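Insecticidal Delta-Endotoxin Cry8Ea1 (Bacillus Thuringiensis, PDB 3EB7) is an insecticidal crystal toxin active against soil-dwelling larvae of Holotrichia parallela, and probably kills by forming pores in gut-cell membranes, as other three-domain Cry toxins do. Local coordinates at residues L78-L89 with V105-F116; S463-L471 with W536-F544. One frame throughout, in Å; residues are numbered along the deposited sequence.

Interaction 1. Residues L78-L89 with V105-F116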
loop_
_atom_site.group_PDB
_atom_site.type_symbol
_atom_site.label_atom_id
_atom_site.label_comp_id
_atom_site.label_asym_id
_atom_site.label_seq_id
_atom_site.Cartn_x
_atom_site.Cartn_y
_atom_site.Cartn_z
ATOM N N LEU A 78 15.343 17.230 16.049
ATOM C CA LEU A 78 13.964 16.798 16.294
ATOM C C LEU A 78 13.988 15.443 17.001
ATOM O O LEU A 78 13.131 15.139 17.829
ATOM C CB LEU A 78 13.248 16.671 14.952
ATOM C CG LEU A 78 11.731 16.606 14.775
ATOM C CD1 LEU A 78 11.003 17.890 15.182
ATOM C CD2 LEU A 78 11.422 16.287 13.283
ATOM N N GLY A 79 14.976 14.626 16.647
ATOM C CA GLY A 79 15.201 13.357 17.288
ATOM C C GLY A 79 15.580 13.484 18.739
ATOM O O GLY A 79 15.051 12.760 19.569
ATOM N N ASN A 80 16.499 14.397 19.044
ATOM C CA ASN A 80 16.888 14.672 20.423
ATOM C C ASN A 80 15.689 15.132 21.236
ATOM O O ASN A 80 15.513 14.718 22.373
ATOM C CB ASN A 80 18.023 15.721 20.494
ATOM C CG ASN A 80 19.322 15.235 19.833
ATOM O OD1 ASN A 80 19.701 14.051 19.930
ATOM N ND2 ASN A 80 20.005 16.149 19.149
ATOM N N ASN A 81 14.871 15.999 20.640
ATOM C CA ASN A 81 13.655 16.489 21.282
ATOM C C ASN A 81 12.553 15.439 21.434
ATOM O O ASN A 81 11.744 15.524 22.355
ATOM C CB ASN A 81 13.146 17.730 20.549
ATOM C CG ASN A 81 13.933 18.975 20.913
ATOM O OD1 ASN A 81 13.865 19.452 22.045
ATOM N ND2 ASN A 81 14.690 19.492 19.971
ATOM N N TYR A 82 12.530 14.464 20.527
ATOM C CA TYR A 82 11.659 13.304 20.650
ATOM C C TYR A 82 12.018 12.361 21.801
ATOM O O TYR A 82 11.115 11.791 22.400
ATOM C CB TYR A 82 11.608 12.529 19.343
ATOM C CG TYR A 82 10.342 12.787 18.555
ATOM C CD1 TYR A 82 10.354 13.609 17.414
ATOM C CD2 TYR A 82 9.118 12.201 18.958
ATOM C CE1 TYR A 82 9.175 13.844 16.695
ATOM C CE2 TYR A 82 7.960 12.413 18.258
ATOM C CZ TYR A 82 7.991 13.236 17.129
ATOM O OH TYR A 82 6.830 13.441 16.448
ATOM N N GLN A 83 13.315 12.185 22.098
ATOM C CA GLN A 83 13.746 11.380 23.268
ATOM C C GLN A 83 13.218 11.980 24.570
ATOM O O GLN A 83 12.695 11.270 25.415
ATOM C CB GLN A 83 15.267 11.248 23.356
ATOM C CG GLN A 83 15.919 11.044 22.008
ATOM C CD GLN A 83 16.719 9.769 21.930
ATOM O OE1 GLN A 83 16.157 8.653 21.971
ATOM N NE2 GLN A 83 18.046 9.913 21.798
ATOM N N LEU A 84 13.342 13.295 24.685
ATOM C CA LEU A 84 12.883 14.051 25.832
ATOM C C LEU A 84 11.355 14.012 25.987
ATOM O O LEU A 84 10.847 13.952 27.101
ATOM C CB LEU A 84 13.378 15.495 25.739
ATOM C CG LEU A 84 14.880 15.704 25.552
ATOM C CD1 LEU A 84 15.160 17.150 25.225
ATOM C CD2 LEU A 84 15.675 15.278 26.791
ATOM N N TYR A 85 10.636 14.070 24.869
ATOM C CA TYR A 85 9.184 13.904 24.879
ATOM C C TYR A 85 8.812 12.477 25.290
ATOM O O TYR A 85 7.919 12.285 26.106
ATOM C CB TYR A 85 8.598 14.240 23.519
ATOM C CG TYR A 85 7.115 14.024 23.401
ATOM C CD1 TYR A 85 6.212 14.663 24.276
ATOM C CD2 TYR A 85 6.592 13.215 22.381
ATOM C CE1 TYR A 85 4.840 14.466 24.145
ATOM C CE2 TYR A 85 5.206 13.007 22.250
ATOM C CZ TYR A 85 4.346 13.645 23.120
ATOM O OH TYR A 85 2.989 13.453 22.984
ATOM N N LEU A 86 9.499 11.477 24.743
ATOM C CA LEU A 86 9.268 10.100 25.226
ATOM C C LEU A 86 9.542 9.942 26.730
ATOM O O LEU A 86 8.754 9.309 27.442
ATOM C CB LEU A 86 10.090 9.079 24.437
ATOM C CG LEU A 86 9.956 7.619 24.862
ATOM C CD1 LEU A 86 8.525 7.131 24.635
ATOM C CD2 LEU A 86 10.993 6.756 24.133
ATOM N N THR A 87 10.646 10.506 27.217
ATOM C CA THR A 87 10.971 10.394 28.638
ATOM C C THR A 87 9.931 11.131 29.508
ATOM O O THR A 87 9.565 10.636 30.570
ATOM C CB THR A 87 12.418 10.852 28.941
ATOM O OG1 THR A 87 13.328 9.965 28.286
ATOM C CG2 THR A 87 12.724 10.846 30.463
ATOM N N ALA A 88 9.450 12.281 29.032
ATOM C CA ALA A 88 8.379 13.032 29.686
ATOM C C ALA A 88 7.014 12.295 29.694
ATOM O O ALA A 88 6.262 12.393 30.676
ATOM C CB ALA A 88 8.255 14.446 29.098
ATOM N N LEU A 89 6.711 11.552 28.622
ATOM C CA LEU A 89 5.548 10.660 28.593
ATOM C C LEU A 89 5.694 9.489 29.559
ATOM O O LEU A 89 4.696 9.034 30.126
ATOM C CB LEU A 89 5.322 10.094 27.200
ATOM C CG LEU A 89 4.711 10.996 26.132
ATOM C CD1 LEU A 89 5.013 10.416 24.750
ATOM C CD2 LEU A 89 3.201 11.168 26.347
ATOM N N VAL A 105 5.646 17.305 30.173
ATOM C CA VAL A 105 5.109 16.622 28.997
ATOM C C VAL A 105 4.429 17.612 28.047
ATOM O O VAL A 105 4.625 17.545 26.841
ATOM C CB VAL A 105 4.165 15.422 29.378
ATOM C CG1 VAL A 105 2.899 15.881 30.084
ATOM C CG2 VAL A 105 3.821 14.575 28.171
ATOM N N ARG A 106 3.651 18.539 28.591
ATOM C CA ARG A 106 2.991 19.552 27.789
ATOM C C ARG A 106 4.043 20.414 27.067
ATOM O O ARG A 106 3.947 20.672 25.864
ATOM C CB ARG A 106 2.123 20.407 28.701
ATOM C CG ARG A 106 1.261 21.412 28.009
ATOM C CD ARG A 106 0.873 22.570 28.946
ATOM N NE ARG A 106 0.373 22.083 30.234
ATOM C CZ ARG A 106 0.467 22.752 31.381
ATOM N NH1 ARG A 106 1.046 23.957 31.413
ATOM N NH2 ARG A 106 -0.017 22.209 32.503
ATOM N N ASN A 107 5.054 20.838 27.823
ATOM C CA ASN A 107 6.158 21.641 27.317
ATOM C C ASN A 107 6.975 20.929 26.212
ATOM O O ASN A 107 7.360 21.544 25.236
ATOM C CB ASN A 107 7.009 22.118 28.522
ATOM C CG ASN A 107 8.436 22.541 28.146
ATOM O OD1 ASN A 107 8.650 23.535 27.430
ATOM N ND2 ASN A 107 9.430 21.804 28.678
ATOM N N ARG A 108 7.195 19.626 26.342
ATOM C CA ARG A 108 7.976 18.890 25.345
ATOM C C ARG A 108 7.196 18.770 24.026
ATOM O O ARG A 108 7.780 18.806 22.951
ATOM C CB ARG A 108 8.349 17.480 25.849
ATOM C CG ARG A 108 9.316 17.422 27.011
ATOM C CD ARG A 108 10.658 17.985 26.641
ATOM N NE ARG A 108 11.512 18.139 27.822
ATOM C CZ ARG A 108 12.539 18.998 27.904
ATOM N NH1 ARG A 108 12.856 19.782 26.868
ATOM N NH2 ARG A 108 13.258 19.065 29.027
ATOM N N PHE A 109 5.880 18.591 24.160
ATOM C CA PHE A 109 4.940 18.426 23.082
ATOM C C PHE A 109 4.852 19.722 22.286
ATOM O O PHE A 109 4.823 19.694 21.053
ATOM C CB PHE A 109 3.549 18.043 23.655
ATOM C CG PHE A 109 2.411 18.323 22.707
ATOM C CD1 PHE A 109 1.936 17.324 21.849
ATOM C CD2 PHE A 109 1.832 19.612 22.643
ATOM C CE1 PHE A 109 0.910 17.609 20.930
ATOM C CE2 PHE A 109 0.824 19.901 21.750
ATOM C CZ PHE A 109 0.361 18.898 20.877
ATOM N N GLU A 110 4.813 20.848 22.995
ATOM C CA GLU A 110 4.710 22.159 22.360
ATOM C C GLU A 110 5.998 22.502 21.663
ATOM O O GLU A 110 5.992 23.154 20.635
ATOM C CB GLU A 110 4.389 23.242 23.386
ATOM C CG GLU A 110 2.977 23.174 24.005
ATOM C CD GLU A 110 2.809 24.150 25.200
ATOM O OE1 GLU A 110 3.656 25.059 25.372
ATOM O OE2 GLU A 110 1.834 24.007 25.972
ATOM N N ILE A 111 7.113 22.055 22.222
ATOM C CA ILE A 111 8.412 22.226 21.552
ATOM C C ILE A 111 8.451 21.420 20.255
ATOM O O ILE A 111 8.943 21.906 19.244
ATOM C CB ILE A 111 9.626 21.868 22.484
ATOM C CG1 ILE A 111 9.883 23.008 23.499
ATOM C CG2 ILE A 111 10.884 21.489 21.659
ATOM C CD1 ILE A 111 10.575 22.565 24.774
ATOM N N LEU A 112 7.925 20.198 20.265
ATOM C CA LEU A 112 7.898 19.402 19.027
ATOM C C LEU A 112 7.028 20.046 17.971
ATOM O O LEU A 112 7.466 20.245 16.844
ATOM C CB LEU A 112 7.499 17.947 19.272
ATOM C CG LEU A 112 8.660 17.143 19.846
ATOM C CD1 LEU A 112 8.141 15.838 20.349
ATOM C CD2 LEU A 112 9.815 16.958 18.807
ATOM N N ASP A 113 5.821 20.433 18.360
ATOM C CA ASP A 113 4.853 20.995 17.420
ATOM C C ASP A 113 5.470 22.245 16.786
ATOM O O ASP A 113 5.469 22.444 15.571
ATOM C CB ASP A 113 3.522 21.270 18.142
ATOM C CG ASP A 113 2.507 21.978 17.262
ATOM O OD1 ASP A 113 2.011 23.047 17.643
ATOM O OD2 ASP A 113 2.214 21.486 16.164
ATOM N N SER A 114 6.068 23.059 17.620
ATOM C CA SER A 114 6.705 24.279 17.147
ATOM C C SER A 114 7.831 24.020 16.141
ATOM O O SER A 114 7.952 24.737 15.163
ATOM C CB SER A 114 7.195 25.108 18.331
ATOM O OG SER A 114 8.398 25.760 17.993
ATOM N N LEU A 115 8.620 22.974 16.376
ATOM C CA LEU A 115 9.722 22.569 15.489
ATOM C C LEU A 115 9.193 22.014 14.150
ATOM O O LEU A 115 9.697 22.338 13.054
ATOM C CB LEU A 115 10.561 21.506 16.220
ATOM C CG LEU A 115 11.884 21.733 16.990
ATOM C CD1 LEU A 115 12.319 23.155 17.166
ATOM C CD2 LEU A 115 11.903 20.981 18.302
ATOM N N PHE A 116 8.149 21.199 14.230
ATOM C CA PHE A 116 7.492 20.705 13.038
ATOM C C PHE A 116 7.023 21.842 12.173
ATOM O O PHE A 116 7.345 21.877 10.998
ATOM C CB PHE A 116 6.353 19.756 13.385
ATOM C CG PHE A 116 6.807 18.377 13.652
ATOM C CD1 PHE A 116 6.630 17.805 14.902
ATOM C CD2 PHE A 116 7.434 17.630 12.639
ATOM C CE1 PHE A 116 7.062 16.489 15.147
ATOM C CE2 PHE A 116 7.862 16.329 12.859
ATOM C CZ PHE A 116 7.689 15.750 14.113
HETATM O O HOH W 1 10.421 18.183 23.190
HETATM O O HOH W 2 12.346 19.436 24.321
#

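Interaction 2. Residues S463-L471 with W536-F544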
loop_
_atom_site.group_PDB
_atom_site.type_symbol
_atom_site.label_atom_id
_atom_site.label_comp_id
_atom_site.label_asym_id
_atom_site.label_seq_id
_atom_site.Cartn_x
_atom_site.Cartn_y
_atom_site.Cartn_z
ATOM N N SER A 463 -12.370 1.949 -12.690
ATOM C CA SER A 463 -12.155 2.612 -13.974
ATOM C C SER A 463 -10.714 3.053 -14.088
ATOM O O SER A 463 -9.992 3.096 -13.084
ATOM C CB SER A 463 -13.118 3.792 -14.120
ATOM O OG SER A 463 -14.466 3.304 -14.012
ATOM N N ALA A 464 -10.276 3.349 -15.305
ATOM C CA ALA A 464 -8.889 3.695 -15.517
ATOM C C ALA A 464 -8.649 5.148 -15.062
ATOM O O ALA A 464 -8.808 6.093 -15.834
ATOM C CB ALA A 464 -8.491 3.475 -16.976
ATOM N N ASN A 465 -8.326 5.296 -13.779
ATOM C CA ASN A 465 -7.958 6.553 -13.145
ATOM C C ASN A 465 -7.041 6.174 -11.958
ATOM O O ASN A 465 -6.989 4.998 -11.579
ATOM C CB ASN A 465 -9.226 7.309 -12.679
ATOM C CG ASN A 465 -9.988 6.577 -11.566
ATOM O OD1 ASN A 465 -9.429 6.255 -10.512
ATOM N ND2 ASN A 465 -11.271 6.313 -11.798
ATOM N N GLU A 466 -6.330 7.140 -11.373
ATOM C CA GLU A 466 -5.475 6.883 -10.200
ATOM C C GLU A 466 -5.949 7.634 -8.950
ATOM O O GLU A 466 -5.140 8.137 -8.162
ATOM C CB GLU A 466 -4.009 7.225 -10.501
ATOM C CG GLU A 466 -3.423 6.531 -11.756
ATOM C CD GLU A 466 -3.372 5.024 -11.604
ATOM O OE1 GLU A 466 -3.395 4.541 -10.444
ATOM O OE2 GLU A 466 -3.302 4.309 -12.630
ATOM N N VAL A 467 -7.266 7.714 -8.784
ATOM C CA VAL A 467 -7.876 8.315 -7.610
ATOM C C VAL A 467 -7.462 7.561 -6.329
ATOM O O VAL A 467 -7.390 8.144 -5.244
ATOM C CB VAL A 467 -9.435 8.424 -7.769
ATOM C CG1 VAL A 467 -10.134 8.770 -6.421
ATOM C CG2 VAL A 467 -9.789 9.475 -8.846
ATOM N N GLY A 468 -7.146 6.279 -6.488
ATOM C CA GLY A 468 -6.716 5.435 -5.394
ATOM C C GLY A 468 -5.350 5.768 -4.830
ATOM O O GLY A 468 -4.985 5.232 -3.800
ATOM N N HIS A 469 -4.602 6.676 -5.459
ATOM C CA HIS A 469 -3.393 7.216 -4.817
ATOM C C HIS A 469 -3.685 7.820 -3.476
ATOM O O HIS A 469 -2.826 7.816 -2.614
ATOM C CB HIS A 469 -2.667 8.253 -5.654
ATOM C CG HIS A 469 -1.978 7.698 -6.857
ATOM N ND1 HIS A 469 -1.556 8.498 -7.892
ATOM C CD2 HIS A 469 -1.633 6.433 -7.187
ATOM C CE1 HIS A 469 -0.975 7.748 -8.812
ATOM N NE2 HIS A 469 -1.017 6.491 -8.411
ATOM N N TYR A 470 -4.894 8.325 -3.299
ATOM C CA TYR A 470 -5.367 8.796 -1.994
ATOM C C TYR A 470 -5.920 7.700 -1.065
ATOM O O TYR A 470 -6.019 7.926 0.147
ATOM C CB TYR A 470 -6.464 9.851 -2.185
ATOM C CG TYR A 470 -5.948 11.231 -2.544
ATOM C CD1 TYR A 470 -5.921 11.661 -3.874
ATOM C CD2 TYR A 470 -5.458 12.093 -1.545
ATOM C CE1 TYR A 470 -5.440 12.931 -4.224
ATOM C CE2 TYR A 470 -4.958 13.357 -1.878
ATOM C CZ TYR A 470 -4.953 13.767 -3.211
ATOM O OH TYR A 470 -4.481 15.021 -3.525
ATOM N N LEU A 471 -6.285 6.527 -1.611
ATOM C CA LEU A 471 -7.161 5.568 -0.871
ATOM C C LEU A 471 -6.438 4.273 -0.462
ATOM O O LEU A 471 -6.933 3.506 0.346
ATOM C CB LEU A 471 -8.423 5.248 -1.710
ATOM C CG LEU A 471 -9.068 6.454 -2.432
ATOM C CD1 LEU A 471 -10.182 6.039 -3.403
ATOM C CD2 LEU A 471 -9.615 7.507 -1.448
ATOM N N TRP A 536 -10.459 13.541 -12.784
ATOM C CA TRP A 536 -10.009 12.887 -11.563
ATOM C C TRP A 536 -8.644 13.393 -11.037
ATOM O O TRP A 536 -8.401 13.339 -9.850
ATOM C CB TRP A 536 -10.037 11.346 -11.719
ATOM C CG TRP A 536 -9.052 10.829 -12.680
ATOM C CD1 TRP A 536 -9.282 10.494 -13.989
ATOM C CD2 TRP A 536 -7.653 10.546 -12.427
ATOM N NE1 TRP A 536 -8.114 10.072 -14.574
ATOM C CE2 TRP A 536 -7.101 10.081 -13.644
ATOM C CE3 TRP A 536 -6.807 10.679 -11.300
ATOM C CZ2 TRP A 536 -5.730 9.746 -13.773
ATOM C CZ3 TRP A 536 -5.447 10.354 -11.430
ATOM C CH2 TRP A 536 -4.921 9.898 -12.661
ATOM N N GLN A 537 -7.778 13.906 -11.911
ATOM C CA GLN A 537 -6.430 14.328 -11.537
ATOM C C GLN A 537 -6.478 15.542 -10.652
ATOM O O GLN A 537 -5.566 15.773 -9.848
ATOM C CB GLN A 537 -5.610 14.654 -12.770
ATOM C CG GLN A 537 -5.359 13.472 -13.742
ATOM C CD GLN A 537 -6.450 13.336 -14.843
ATOM O OE1 GLN A 537 -7.550 13.941 -14.763
ATOM N NE2 GLN A 537 -6.134 12.529 -15.885
ATOM N N SER A 538 -7.566 16.295 -10.762
ATOM C CA SER A 538 -7.766 17.485 -9.948
ATOM C C SER A 538 -8.402 17.203 -8.577
ATOM O O SER A 538 -8.481 18.102 -7.740
ATOM C CB SER A 538 -8.564 18.550 -10.731
ATOM O OG SER A 538 -7.964 18.779 -11.999
ATOM N N LEU A 539 -8.838 15.977 -8.323
ATOM C CA LEU A 539 -9.455 15.702 -7.011
ATOM C C LEU A 539 -8.413 15.806 -5.911
ATOM O O LEU A 539 -7.289 15.416 -6.099
ATOM C CB LEU A 539 -10.170 14.344 -6.962
ATOM C CG LEU A 539 -11.232 14.145 -8.038
ATOM C CD1 LEU A 539 -11.964 12.777 -7.925
ATOM C CD2 LEU A 539 -12.240 15.325 -8.071
ATOM N N LYS A 540 -8.799 16.347 -4.774
ATOM C CA LYS A 540 -7.903 16.519 -3.638
ATOM C C LYS A 540 -8.436 15.830 -2.402
ATOM O O LYS A 540 -9.565 15.341 -2.406
ATOM C CB LYS A 540 -7.683 17.999 -3.386
ATOM C CG LYS A 540 -6.362 18.491 -3.990
ATOM C CD LYS A 540 -6.493 18.926 -5.396
ATOM C CE LYS A 540 -5.223 19.649 -5.860
ATOM N NZ LYS A 540 -4.102 18.772 -6.277
ATOM N N TYR A 541 -7.635 15.787 -1.342
ATOM C CA TYR A 541 -8.068 15.190 -0.081
ATOM C C TYR A 541 -9.473 15.649 0.369
ATOM O O TYR A 541 -10.310 14.816 0.672
ATOM C CB TYR A 541 -7.055 15.431 1.049
ATOM C CG TYR A 541 -7.496 14.714 2.291
ATOM C CD1 TYR A 541 -7.241 13.344 2.454
ATOM C CD2 TYR A 541 -8.269 15.370 3.264
ATOM C CE1 TYR A 541 -7.712 12.643 3.585
ATOM C CE2 TYR A 541 -8.751 14.691 4.398
ATOM C CZ TYR A 541 -8.456 13.326 4.547
ATOM O OH TYR A 541 -8.889 12.657 5.668
ATOM N N GLU A 542 -9.707 16.969 0.398
ATOM C CA GLU A 542 -10.995 17.576 0.824
ATOM C C GLU A 542 -12.265 17.137 0.036
ATOM O O GLU A 542 -13.383 17.269 0.540
ATOM C CB GLU A 542 -10.897 19.097 0.786
ATOM C CG GLU A 542 -10.661 19.629 -0.625
ATOM C CD GLU A 542 -10.795 21.160 -0.723
ATOM O OE1 GLU A 542 -11.361 21.634 -1.754
ATOM O OE2 GLU A 542 -10.353 21.877 0.237
ATOM N N ASN A 543 -12.074 16.633 -1.185
ATOM C CA ASN A 543 -13.150 16.086 -1.988
ATOM C C ASN A 543 -13.618 14.700 -1.533
ATOM O O ASN A 543 -14.558 14.155 -2.097
ATOM C CB ASN A 543 -12.737 16.026 -3.469
ATOM C CG ASN A 543 -12.347 17.404 -4.036
ATOM O OD1 ASN A 543 -13.094 18.383 -3.912
ATOM N ND2 ASN A 543 -11.192 17.466 -4.677
ATOM N N PHE A 544 -12.998 14.127 -0.507
ATOM C CA PHE A 544 -13.532 12.871 0.068
ATOM C C PHE A 544 -14.377 13.104 1.287
ATOM O O PHE A 544 -13.981 13.869 2.160
ATOM C CB PHE A 544 -12.391 11.905 0.345
ATOM C CG PHE A 544 -11.708 11.491 -0.904
ATOM C CD1 PHE A 544 -10.576 12.161 -1.332
ATOM C CD2 PHE A 544 -12.257 10.476 -1.698
ATOM C CE1 PHE A 544 -9.972 11.800 -2.520
ATOM C CE2 PHE A 544 -11.667 10.111 -2.880
ATOM C CZ PHE A 544 -10.526 10.759 -3.302
HETATM O O HOH W 3 -2.436 16.387 -5.381
#

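Interaction 1. Residues L78-L89 with V105-F116
Leu112 is a knob held in a hole formed by Leu78, Asn81, Tyr82 and Tyr85, and it marks the buried side of an antiparallel helix pair in the helical bundle of the toxin's N-terminal domain. The axes of the two segments approach to 8.8 Å and run at 153°. Leu112 CD1 lies over the centre of the Tyr82 ring, 3.9 Å from the centroid and 7° off its normal, while the same methyl is 3.6 Å from Tyr85 CB. A second methyl-on-ring contact follows along the pair, with Leu78 CD1 over the face of the Phe116 ring. Tyr82 and Phe116 meet rim to rim, neither over the other's face. Helix 133-153 closes this side, where Tyr85 OH bonds to Asp149 and Phe116 stacks on His143. The opposite margin is looser and wetter. There Arg108 lays its guanidinium against Leu84, and no direct hydrogen bond joins the segments. Two waters replace it: one donates to Asn81 O and Arg108 O, the other accepts from Arg108 NH1 at 2.6 Å and donates at 2.7 Å to OD1 of Asn81, whose ND2 is bonded to Gly77 O one turn back.

Interaction 2. Residues S463-L471 with W536-F544
Two irregular connections of the C-terminal beta domain meet here, beside helix 161-191 of the N-terminal domain, and an Asx turn shapes the first of them. In that turn Asn465 OD1 accepts from Val467 N at 3.1 Å, with an N-H...O angle of 162°; chi1 of 66° puts CG between the backbone N and the carbonyl carbon, which lets OD1 reach that N-H while the amide heads away from Trp536. Asn465 CB alone of the side chain meets Trp536, over the five-membered ring, 3.3 Å from its centroid and 4° off the normal. Glu466 N lies above the same face, 3.3 Å from Trp536 CZ3. Val467 divides its branches: CG2 packs on Trp536 CB, whereas CG1 reaches the edge of the Phe544 ring, 3.7 Å from CZ. Leu471 CD2 covers a face of that ring. Tyr470 points toward 536-544, its ring lying against the backbone of Leu539 to Tyr541 with Lys540 C over one face. Its OH bonds to Asp180 of helix 161-191, which also accepts from Tyr541 N, and a water 3.1 Å from Tyr470 OH leads on to Lys540 NZ. With no direct hydrogen bond between the segments, their fit rests on CH-pi and apolar contacts and on backbone atoms laid against rings; Glu466 O and His469 ND1 turn to Arg187, and the two bonds converging on Asp180 OD1 would probably favour its charged form.

In the fold
Interaction 1 pairs two regular helices within one domain, whereas interaction 2 joins two loops of another and borders the helical domain; their centres are 35 Å apart and their nearest atoms about 17 Å. Helix 161-191 is an element common to their surroundings, receiving Asp113 and Phe109 near interaction 1 and Tyr470 and Trp536 near interaction 2. The first contact is mostly buried, with 729 Å² of surface lost between its segments; the second is partly buried, with 496 Å². Neither has a direct hydrogen bond across it. The helix pair buries one knob, Leu112, and methyls over rings, and leaves water at one margin, while the irregular loops present aromatic faces to side-chain and backbone atoms alike.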